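Local coordinates for uncharacterized protein (Bacteroides ovatus CL02T12C04, PDB 6PTM) that probably hydrolyses glycosidic bonds at chain ends of carrageenan, a sulfated red-algal galactan, as an exo-acting glycoside hydrolase of family GH42, at residues 74-79 / 186-191; 171-176 / 539-544; 176-181 / 507-512. One frame throughout, in Å; residues are numbered along the deposited sequence.

Contact 1 of 3, residues 74-79 / 186-191; sequences ALRTAE and EYHGNL
Arg76 lays one face of its guanidinium against the rim of the Tyr187 ring, with CE2 of Tyr187 3.7 Å above the Arg76 guanidinium plane. The two flat groups stand nearly perpendicular, their planes 78° apart, and CB of Arg76 touches CD2 of the same ring at 3.8 Å. Beyond the ring the arginine reaches the carboxylate of Glu186. Both terminal nitrogens converge on a single oxygen: Glu186 OE1 lies 2.8 Å from Arg76 NH1 and 2.9 Å from Arg76 NH2, almost in the guanidinium plane. Another edge is used as well: NE of Arg76 donates to OE1 of Glu79 at 3.1 Å, one helical turn further on. CG of Arg76 starts opposite the backbone N (chi1 179°), and bends at chi2 and chi3 curl the chain so that NE faces Glu79 while the terminal nitrogens face Glu186. Arg76, Glu79 and Glu186 thus form a salt-bridge network, extended by Arg55, which pairs with Glu79, and by the carbonyl of Glu183, which accepts from Arg76 NH1. With Glu79 and Glu186 at its edges and Tyr187 over one face, the guanidinium should have little freedom to turn.

A second polar link lies deeper. His188 NE2 donates to Thr77 OG1 at 2.8 Å, the hydroxyl lying in the imidazole plane, while the same hydroxyl is bonded to the carbonyl of Thr73 in its own helix. The phenol of Tyr187 reaches Glu72. Helix 69-90 of the N-terminal helical region is thereby fastened to the connection between the first two strands of a (beta/alpha)8 barrel.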
loop_
_atom_site.group_PDB
_atom_site.type_symbol
_atom_site.label_atom_id
_atom_site.label_comp_id
_atom_site.label_asym_id
_atom_site.label_seq_id
_atom_site.Cartn_x
_atom_site.Cartn_y
_atom_site.Cartn_z
ATOM N N ALA A 74 8.364 -24.240 3.343
ATOM C CA ALA A 74 8.067 -24.534 4.767
ATOM C C ALA A 74 9.276 -25.220 5.435
ATOM O O ALA A 74 9.614 -24.862 6.590
ATOM C CB ALA A 74 6.819 -25.395 4.870
ATOM N N LEU A 75 9.847 -26.230 4.776
ATOM C CA LEU A 75 11.026 -26.979 5.297
ATOM C C LEU A 75 12.163 -25.981 5.533
ATOM O O LEU A 75 12.788 -26.027 6.595
ATOM C CB LEU A 75 11.461 -28.048 4.290
ATOM C CG LEU A 75 12.641 -28.903 4.747
ATOM C CD1 LEU A 75 12.243 -29.749 5.942
ATOM C CD2 LEU A 75 13.138 -29.812 3.650
ATOM N N ARG A 76 12.463 -25.128 4.559
ATOM C CA ARG A 76 13.561 -24.143 4.694
ATOM C C ARG A 76 13.252 -23.189 5.848
ATOM O O ARG A 76 14.171 -22.856 6.631
ATOM C CB ARG A 76 13.812 -23.384 3.393
ATOM C CG ARG A 76 14.924 -22.352 3.509
ATOM C CD ARG A 76 16.247 -22.932 3.984
ATOM N NE ARG A 76 16.711 -23.995 3.096
ATOM C CZ ARG A 76 17.248 -23.802 1.891
ATOM N NH1 ARG A 76 17.407 -22.591 1.378
ATOM N NH2 ARG A 76 17.628 -24.850 1.184
ATOM N N THR A 77 12.008 -22.740 5.956
ATOM C CA THR A 77 11.628 -21.860 7.071
ATOM C C THR A 77 11.951 -22.564 8.391
ATOM O O THR A 77 12.457 -21.925 9.344
ATOM C CB THR A 77 10.155 -21.469 7.014
ATOM O OG1 THR A 77 9.848 -20.865 5.753
ATOM C CG2 THR A 77 9.838 -20.516 8.140
ATOM N N ALA A 78 11.599 -23.834 8.476
ATOM C CA ALA A 78 11.756 -24.635 9.696
ATOM C C ALA A 78 13.251 -24.746 9.996
ATOM O O ALA A 78 13.652 -24.430 11.145
ATOM C CB ALA A 78 11.082 -25.968 9.508
ATOM N N GLU A 79 14.062 -25.085 8.985
ATOM C CA GLU A 79 15.540 -25.232 9.148
ATOM C C GLU A 79 16.110 -23.928 9.685
ATOM O O GLU A 79 16.911 -23.983 10.589
ATOM C CB GLU A 79 16.218 -25.588 7.831
ATOM C CG GLU A 79 15.861 -26.973 7.379
ATOM C CD GLU A 79 16.276 -27.226 5.951
ATOM O OE1 GLU A 79 16.557 -26.273 5.241
ATOM O OE2 GLU A 79 16.240 -28.369 5.558
ATOM N N GLU A 186 16.843 -18.621 -1.811
ATOM C CA GLU A 186 16.280 -19.782 -2.550
ATOM C C GLU A 186 14.751 -19.749 -2.482
ATOM O O GLU A 186 14.123 -19.884 -3.542
ATOM C CB GLU A 186 16.803 -21.102 -2.013
ATOM C CG GLU A 186 18.144 -21.413 -2.606
ATOM C CD GLU A 186 18.804 -22.681 -2.100
ATOM O OE1 GLU A 186 18.287 -23.287 -1.138
ATOM O OE2 GLU A 186 19.826 -23.056 -2.704
ATOM N N TYR A 187 14.172 -19.518 -1.306
ATOM C CA TYR A 187 12.693 -19.578 -1.156
ATOM C C TYR A 187 12.074 -18.266 -0.666
ATOM O O TYR A 187 10.848 -18.136 -0.833
ATOM C CB TYR A 187 12.326 -20.741 -0.241
ATOM C CG TYR A 187 12.824 -22.060 -0.772
ATOM C CD1 TYR A 187 12.126 -22.733 -1.757
ATOM C CD2 TYR A 187 14.004 -22.627 -0.320
ATOM C CE1 TYR A 187 12.575 -23.935 -2.276
ATOM C CE2 TYR A 187 14.441 -23.849 -0.793
ATOM C CZ TYR A 187 13.732 -24.503 -1.782
ATOM O OH TYR A 187 14.140 -25.703 -2.296
ATOM N N HIS A 188 12.839 -17.459 0.071
ATOM C CA HIS A 188 12.278 -16.302 0.821
ATOM C C HIS A 188 12.440 -14.957 0.111
ATOM O O HIS A 188 12.459 -13.939 0.797
ATOM C CB HIS A 188 12.781 -16.318 2.273
ATOM C CG HIS A 188 12.304 -17.490 3.063
ATOM N ND1 HIS A 188 12.951 -18.695 3.058
ATOM C CD2 HIS A 188 11.246 -17.641 3.884
ATOM C CE1 HIS A 188 12.313 -19.530 3.837
ATOM N NE2 HIS A 188 11.272 -18.914 4.349
ATOM N N GLY A 189 12.579 -14.989 -1.206
ATOM C CA GLY A 189 12.634 -13.793 -2.053
ATOM C C GLY A 189 14.057 -13.532 -2.463
ATOM O O GLY A 189 14.975 -13.900 -1.686
ATOM N N ASN A 190 14.241 -12.927 -3.632
ATOM C CA ASN A 190 15.588 -12.577 -4.168
ATOM C C ASN A 190 15.592 -11.114 -4.651
ATOM O O ASN A 190 16.052 -10.813 -5.770
ATOM C CB ASN A 190 16.025 -13.616 -5.204
ATOM C CG ASN A 190 17.484 -13.471 -5.570
ATOM O OD1 ASN A 190 18.239 -12.889 -4.811
ATOM N ND2 ASN A 190 17.882 -14.071 -6.673
ATOM N N LEU A 191 15.140 -10.205 -3.804
ATOM C CA LEU A 191 15.091 -8.765 -4.134
ATOM C C LEU A 191 16.491 -8.170 -3.996
ATOM O O LEU A 191 17.072 -8.243 -2.903
ATOM C CB LEU A 191 14.125 -8.071 -3.183
ATOM C CG LEU A 191 13.884 -6.599 -3.488
ATOM C CD1 LEU A 191 13.144 -6.430 -4.822
ATOM C CD2 LEU A 191 13.087 -5.986 -2.346
#

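Contact 2 of 3, residues 171-176 / 539-544; sequences FLADWT and EVHATM
Trp175 and His541 join the first strand of the (beta/alpha)8 barrel, 168-175, to helix 534-549, which follows the eighth strand, 503-506. The segment axes come within 8.5 Å and run nearly antiparallel, at 164°.

One hydrogen bond crosses the interface. Trp175 NE1 donates to His541 NE2 over 2.8 Å, almost straight at 168°, so that NE2 serves as acceptor. His541 NE2 lies close to the indole plane, but the rings meet rim to rim with their planes 56° apart. His188 also meets the His541 ring, and Trp509 packs edge-to-face with Trp175. A phenylalanine in place of Trp175 would probably leave His541 NE2 without its donor and open a gap beside Val540, where the six-membered part of the indole now lies.

The remaining side-chain packing is largely apolar. CH2 of Trp175 touches CG2 of Val540 at 3.8 Å, and the other branch of that valine, CG1, rests 3.7 Å from CB of Ala173. This small methyl group also takes CG of Met544, at the same separation. The methionine chain is kinked past CG, which brings its sulfur against Phe171, with Met544 SD 3.9 Å from Phe171 CB.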
loop_
_atom_site.group_PDB
_atom_site.type_symbol
_atom_site.label_atom_id
_atom_site.label_comp_id
_atom_site.label_asym_id
_atom_site.label_seq_id
_atom_site.Cartn_x
_atom_site.Cartn_y
_atom_site.Cartn_z
ATOM N N PHE A 171 3.675 -12.475 -8.508
ATOM C CA PHE A 171 3.633 -11.590 -7.331
ATOM C C PHE A 171 4.842 -11.901 -6.450
ATOM O O PHE A 171 5.092 -13.080 -6.165
ATOM C CB PHE A 171 2.276 -11.753 -6.636
ATOM C CG PHE A 171 1.121 -11.546 -7.590
ATOM C CD1 PHE A 171 0.831 -10.275 -8.085
ATOM C CD2 PHE A 171 0.366 -12.618 -8.043
ATOM C CE1 PHE A 171 -0.191 -10.085 -9.004
ATOM C CE2 PHE A 171 -0.629 -12.427 -8.985
ATOM C CZ PHE A 171 -0.910 -11.166 -9.455
ATOM N N LEU A 172 5.529 -10.863 -5.976
ATOM C CA LEU A 172 6.833 -11.005 -5.291
ATOM C C LEU A 172 6.731 -10.630 -3.804
ATOM O O LEU A 172 6.100 -9.596 -3.456
ATOM C CB LEU A 172 7.892 -10.167 -6.000
ATOM C CG LEU A 172 8.168 -10.510 -7.470
ATOM C CD1 LEU A 172 9.398 -9.720 -7.948
ATOM C CD2 LEU A 172 8.336 -12.021 -7.737
ATOM N N ALA A 173 7.385 -11.421 -2.961
ATOM C CA ALA A 173 7.572 -11.104 -1.528
ATOM C C ALA A 173 9.036 -11.303 -1.156
ATOM O O ALA A 173 9.602 -12.367 -1.500
ATOM C CB ALA A 173 6.690 -11.967 -0.684
ATOM N N ASP A 174 9.619 -10.309 -0.499
ATOM C CA ASP A 174 10.911 -10.411 0.223
ATOM C C ASP A 174 10.788 -9.651 1.563
ATOM O O ASP A 174 9.687 -9.286 1.959
ATOM C CB ASP A 174 12.071 -9.928 -0.655
ATOM C CG ASP A 174 13.410 -10.568 -0.301
ATOM O OD1 ASP A 174 14.216 -10.803 -1.209
ATOM O OD2 ASP A 174 13.662 -10.767 0.894
ATOM N N TRP A 175 11.889 -9.434 2.252
ATOM C CA TRP A 175 11.888 -8.937 3.643
ATOM C C TRP A 175 12.952 -7.855 3.803
ATOM O O TRP A 175 14.056 -8.071 3.345
ATOM C CB TRP A 175 12.149 -10.104 4.588
ATOM C CG TRP A 175 11.159 -11.219 4.482
ATOM C CD1 TRP A 175 11.221 -12.275 3.621
ATOM C CD2 TRP A 175 9.951 -11.385 5.243
ATOM N NE1 TRP A 175 10.106 -13.055 3.758
ATOM C CE2 TRP A 175 9.327 -12.565 4.770
ATOM C CE3 TRP A 175 9.321 -10.662 6.264
ATOM C CZ2 TRP A 175 8.117 -13.034 5.283
ATOM C CZ3 TRP A 175 8.143 -11.153 6.803
ATOM C CH2 TRP A 175 7.528 -12.297 6.285
ATOM N N THR A 176 12.612 -6.751 4.451
ATOM C CA THR A 176 13.534 -5.649 4.796
ATOM C C THR A 176 14.764 -6.201 5.564
ATOM O O THR A 176 14.586 -6.996 6.507
ATOM C CB THR A 176 12.760 -4.565 5.560
ATOM O OG1 THR A 176 11.562 -4.286 4.817
ATOM C CG2 THR A 176 13.604 -3.316 5.744
ATOM N N GLU A 539 3.939 -18.299 5.661
ATOM C CA GLU A 539 2.613 -18.150 5.031
ATOM C C GLU A 539 2.646 -17.032 3.986
ATOM O O GLU A 539 1.879 -17.129 2.994
ATOM C CB GLU A 539 1.537 -17.858 6.052
ATOM C CG GLU A 539 0.164 -18.084 5.497
ATOM C CD GLU A 539 -0.157 -19.533 5.210
ATOM O OE1 GLU A 539 0.583 -20.417 5.700
ATOM O OE2 GLU A 539 -1.175 -19.778 4.521
ATOM N N VAL A 540 3.483 -16.007 4.152
ATOM C CA VAL A 540 3.605 -14.961 3.098
ATOM C C VAL A 540 4.010 -15.640 1.786
ATOM O O VAL A 540 3.351 -15.399 0.771
ATOM C CB VAL A 540 4.587 -13.828 3.450
ATOM C CG1 VAL A 540 4.694 -12.872 2.280
ATOM C CG2 VAL A 540 4.155 -13.071 4.701
ATOM N N HIS A 541 5.043 -16.484 1.809
ATOM C CA HIS A 541 5.550 -17.153 0.582
ATOM C C HIS A 541 4.546 -18.180 0.053
ATOM O O HIS A 541 4.415 -18.289 -1.179
ATOM C CB HIS A 541 6.938 -17.731 0.850
ATOM C CG HIS A 541 7.882 -16.651 1.194
ATOM N ND1 HIS A 541 8.271 -15.734 0.250
ATOM C CD2 HIS A 541 8.450 -16.291 2.355
ATOM C CE1 HIS A 541 9.073 -14.853 0.824
ATOM N NE2 HIS A 541 9.184 -15.159 2.124
ATOM N N ALA A 542 3.856 -18.899 0.936
ATOM C CA ALA A 542 2.776 -19.825 0.548
ATOM C C ALA A 542 1.651 -19.043 -0.136
ATOM O O ALA A 542 1.091 -19.530 -1.119
ATOM C CB ALA A 542 2.274 -20.594 1.749
ATOM N N THR A 543 1.302 -17.872 0.368
ATOM C CA THR A 543 0.288 -17.019 -0.301
ATOM C C THR A 543 0.767 -16.628 -1.717
ATOM O O THR A 543 0.007 -16.779 -2.679
ATOM C CB THR A 543 -0.086 -15.855 0.609
ATOM O OG1 THR A 543 -0.483 -16.386 1.887
ATOM C CG2 THR A 543 -1.211 -15.051 0.019
ATOM N N MET A 544 2.001 -16.179 -1.880
ATOM C CA MET A 544 2.540 -15.836 -3.223
ATOM C C MET A 544 2.409 -17.060 -4.145
ATOM O O MET A 544 2.005 -16.915 -5.336
ATOM C CB MET A 544 3.995 -15.365 -3.129
ATOM C CG MET A 544 4.183 -14.085 -2.331
ATOM S SD MET A 544 3.267 -12.676 -3.027
ATOM C CE MET A 544 2.288 -12.158 -1.622
#

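Contact 3 of 3, residues 176-181 / 507-512; sequences TWKPRI and WYWCRR
Trp177 receives the edge of Trp507 on one face of its indole, an edge-to-face pair whose six-membered rings have centroids 5.4 Å apart and planes at 60°. The two loops follow the first and eighth strands of the (beta/alpha)8 barrel, at the C-terminal end where the active site of such enzymes lies. The peptide joining Trp507 to Tyr508 is cis, as is found after the eighth strand in many relatives of clan GH-A.

Tyr508 completes the aromatic cluster. Its CG sits between backbone N and carbonyl carbon (chi1 64°), the crowded position, which lays the phenol ring over the face of Trp507: CE2 of Trp507 lies 3.4 Å above the centre of the Tyr508 ring, and CB of Cys510 approaches the other face. The edge of Tyr508 is turned to Trp177, with CD1 of Tyr508 3.6 Å from CZ3 of Trp177.

Trp509 takes the opposite course and offers a face to an aliphatic chain. CG of Lys178 stands 3.7 Å from the centroid of its five-membered ring, 15° off the normal, in a CH-pi contact. The ammonium group continues past the indole to Asp174 and to the carbonyls of Tyr184, His188 and Gly189, while the indole NE1 is bonded to Tyr84 of helix 69-90.

Two hydrogen bonds to backbone carbonyls tie the loops together. Trp509 N donates to Thr176 O (2.7 Å). The Arg512 side chain curls back, setting its guanidinium flat over CG of Pro179, and NH2 of Arg512, above the carbonyl plane, donates to Trp177 O at 2.7 Å.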
loop_
_atom_site.group_PDB
_atom_site.type_symbol
_atom_site.label_atom_id
_atom_site.label_comp_id
_atom_site.label_asym_id
_atom_site.label_seq_id
_atom_site.Cartn_x
_atom_site.Cartn_y
_atom_site.Cartn_z
ATOM N N THR A 176 12.612 -6.751 4.451
ATOM C CA THR A 176 13.534 -5.649 4.796
ATOM C C THR A 176 14.764 -6.201 5.564
ATOM O O THR A 176 14.586 -6.996 6.507
ATOM C CB THR A 176 12.760 -4.565 5.560
ATOM O OG1 THR A 176 11.562 -4.286 4.817
ATOM C CG2 THR A 176 13.604 -3.316 5.744
ATOM N N TRP A 177 15.969 -5.853 5.094
ATOM C CA TRP A 177 17.289 -6.100 5.750
ATOM C C TRP A 177 17.641 -7.583 5.797
ATOM O O TRP A 177 18.599 -7.892 6.509
ATOM C CB TRP A 177 17.332 -5.541 7.183
ATOM C CG TRP A 177 17.218 -4.055 7.281
ATOM C CD1 TRP A 177 17.463 -3.134 6.301
ATOM C CD2 TRP A 177 16.814 -3.318 8.449
ATOM N NE1 TRP A 177 17.235 -1.869 6.787
ATOM C CE2 TRP A 177 16.842 -1.950 8.101
ATOM C CE3 TRP A 177 16.459 -3.675 9.754
ATOM C CZ2 TRP A 177 16.498 -0.946 9.006
ATOM C CZ3 TRP A 177 16.115 -2.680 10.647
ATOM C CH2 TRP A 177 16.125 -1.337 10.274
ATOM N N LYS A 178 16.892 -8.467 5.131
ATOM C CA LYS A 178 17.201 -9.923 5.095
ATOM C C LYS A 178 18.608 -10.116 4.542
ATOM O O LYS A 178 18.947 -9.618 3.464
ATOM C CB LYS A 178 16.239 -10.708 4.201
ATOM C CG LYS A 178 16.407 -12.227 4.243
ATOM C CD LYS A 178 15.558 -12.908 3.208
ATOM C CE LYS A 178 16.079 -12.639 1.803
ATOM N NZ LYS A 178 15.144 -13.156 0.780
ATOM N N PRO A 179 19.477 -10.877 5.238
ATOM C CA PRO A 179 20.811 -11.152 4.690
ATOM C C PRO A 179 20.683 -11.833 3.323
ATOM O O PRO A 179 19.867 -12.735 3.176
ATOM C CB PRO A 179 21.454 -12.064 5.742
ATOM C CG PRO A 179 20.722 -11.675 7.020
ATOM C CD PRO A 179 19.284 -11.441 6.584
ATOM N N ARG A 180 21.468 -11.371 2.352
ATOM C CA ARG A 180 21.403 -11.817 0.940
ATOM C C ARG A 180 22.325 -13.028 0.804
ATOM O O ARG A 180 23.387 -12.903 0.216
ATOM C CB ARG A 180 21.772 -10.638 0.036
ATOM C CG ARG A 180 20.865 -9.424 0.231
ATOM C CD ARG A 180 19.699 -9.432 -0.735
ATOM N NE ARG A 180 20.194 -9.542 -2.106
ATOM C CZ ARG A 180 19.654 -10.275 -3.078
ATOM N NH1 ARG A 180 18.553 -10.988 -2.872
ATOM N NH2 ARG A 180 20.238 -10.291 -4.263
ATOM N N ILE A 181 21.954 -14.140 1.420
ATOM C CA ILE A 181 22.756 -15.389 1.379
ATOM C C ILE A 181 21.922 -16.478 0.700
ATOM O O ILE A 181 20.663 -16.438 0.764
ATOM C CB ILE A 181 23.235 -15.778 2.785
ATOM C CG1 ILE A 181 22.068 -16.062 3.729
ATOM C CG2 ILE A 181 24.173 -14.709 3.353
ATOM C CD1 ILE A 181 22.455 -16.884 4.910
ATOM N N TRP A 507 8.278 -5.601 6.219
ATOM C CA TRP A 507 8.951 -5.265 7.512
ATOM C C TRP A 507 8.764 -6.426 8.497
ATOM O O TRP A 507 7.633 -6.745 8.849
ATOM C CB TRP A 507 8.370 -3.968 8.087
ATOM C CG TRP A 507 8.937 -3.554 9.414
ATOM C CD1 TRP A 507 8.422 -3.845 10.646
ATOM C CD2 TRP A 507 10.125 -2.763 9.654
ATOM N NE1 TRP A 507 9.196 -3.287 11.626
ATOM C CE2 TRP A 507 10.249 -2.626 11.055
ATOM C CE3 TRP A 507 11.102 -2.167 8.839
ATOM C CZ2 TRP A 507 11.268 -1.873 11.645
ATOM C CZ3 TRP A 507 12.109 -1.419 9.424
ATOM C CH2 TRP A 507 12.195 -1.290 10.808
ATOM N N TYR A 508 9.838 -7.095 8.951
ATOM C CA TYR A 508 11.234 -6.960 8.522
ATOM C C TYR A 508 12.043 -8.180 8.996
ATOM O O TYR A 508 11.648 -8.865 9.930
ATOM C CB TYR A 508 11.945 -5.696 9.033
ATOM C CG TYR A 508 12.155 -5.540 10.528
ATOM C CD1 TYR A 508 13.212 -4.775 11.011
ATOM C CD2 TYR A 508 11.267 -6.071 11.460
ATOM C CE1 TYR A 508 13.398 -4.561 12.373
ATOM C CE2 TYR A 508 11.448 -5.878 12.819
ATOM C CZ TYR A 508 12.504 -5.108 13.282
ATOM O OH TYR A 508 12.652 -4.906 14.631
ATOM N N TRP A 509 13.148 -8.462 8.319
ATOM C CA TRP A 509 14.012 -9.624 8.640
ATOM C C TRP A 509 15.281 -9.096 9.298
ATOM O O TRP A 509 16.325 -8.976 8.628
ATOM C CB TRP A 509 14.291 -10.456 7.400
ATOM C CG TRP A 509 14.900 -11.806 7.650
ATOM C CD1 TRP A 509 16.066 -12.112 8.297
ATOM C CD2 TRP A 509 14.382 -13.051 7.145
ATOM N NE1 TRP A 509 16.303 -13.465 8.237
ATOM C CE2 TRP A 509 15.295 -14.064 7.527
ATOM C CE3 TRP A 509 13.238 -13.394 6.402
ATOM C CZ2 TRP A 509 15.090 -15.400 7.192
ATOM C CZ3 TRP A 509 13.037 -14.717 6.077
ATOM C CH2 TRP A 509 13.955 -15.699 6.465
ATOM N N CYS A 510 15.138 -8.737 10.566
ATOM C CA CYS A 510 16.212 -8.118 11.373
ATOM C C CYS A 510 17.148 -9.204 11.924
ATOM O O CYS A 510 18.240 -8.830 12.352
ATOM C CB CYS A 510 15.623 -7.280 12.499
ATOM S SG CYS A 510 16.825 -6.106 13.165
ATOM N N ARG A 511 16.739 -10.482 11.915
ATOM C CA ARG A 511 17.602 -11.644 12.274
ATOM C C ARG A 511 18.860 -11.678 11.402
ATOM O O ARG A 511 18.753 -11.567 10.166
ATOM C CB ARG A 511 16.846 -12.956 12.062
ATOM C CG ARG A 511 15.768 -13.228 13.099
ATOM C CD ARG A 511 16.315 -13.998 14.309
ATOM N NE ARG A 511 15.204 -14.563 15.071
ATOM C CZ ARG A 511 15.311 -15.226 16.220
ATOM N NH1 ARG A 511 16.494 -15.411 16.779
ATOM N NH2 ARG A 511 14.231 -15.758 16.764
ATOM N N ARG A 512 20.018 -11.871 12.023
ATOM C CA ARG A 512 21.284 -12.135 11.298
ATOM C C ARG A 512 21.347 -13.646 11.069
ATOM O O ARG A 512 20.504 -14.388 11.674
ATOM C CB ARG A 512 22.507 -11.589 12.061
ATOM C CG ARG A 512 22.476 -10.097 12.378
ATOM C CD ARG A 512 22.344 -9.166 11.164
ATOM N NE ARG A 512 20.983 -9.054 10.618
ATOM C CZ ARG A 512 20.629 -8.494 9.445
ATOM N NH1 ARG A 512 21.540 -7.930 8.660
ATOM N NH2 ARG A 512 19.350 -8.519 9.067
#

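The three contacts lie on one side of the molecule, with centres about 10 Å (contacts 1 and 2), 12 Å (1 and 3) and 13 Å (2 and 3) apart. Asp174 joins the first two: its OD1 is 2.8 Å from Leu191 N, probably a hydrogen bond. Between contacts 1 and 3, Arg180 NH1 lies 2.7 Å from Asn190 OD1. Contacts 2 and 3 share Thr176, where the first barrel strand passes into its loop, and Trp175 CB packs 3.6 Å from Trp509 CB. Contact 3 sits at the barrel end expected to carry the active site; contact 2 lies along the wall, and contact 1 joins the N-terminal helices to it from outside.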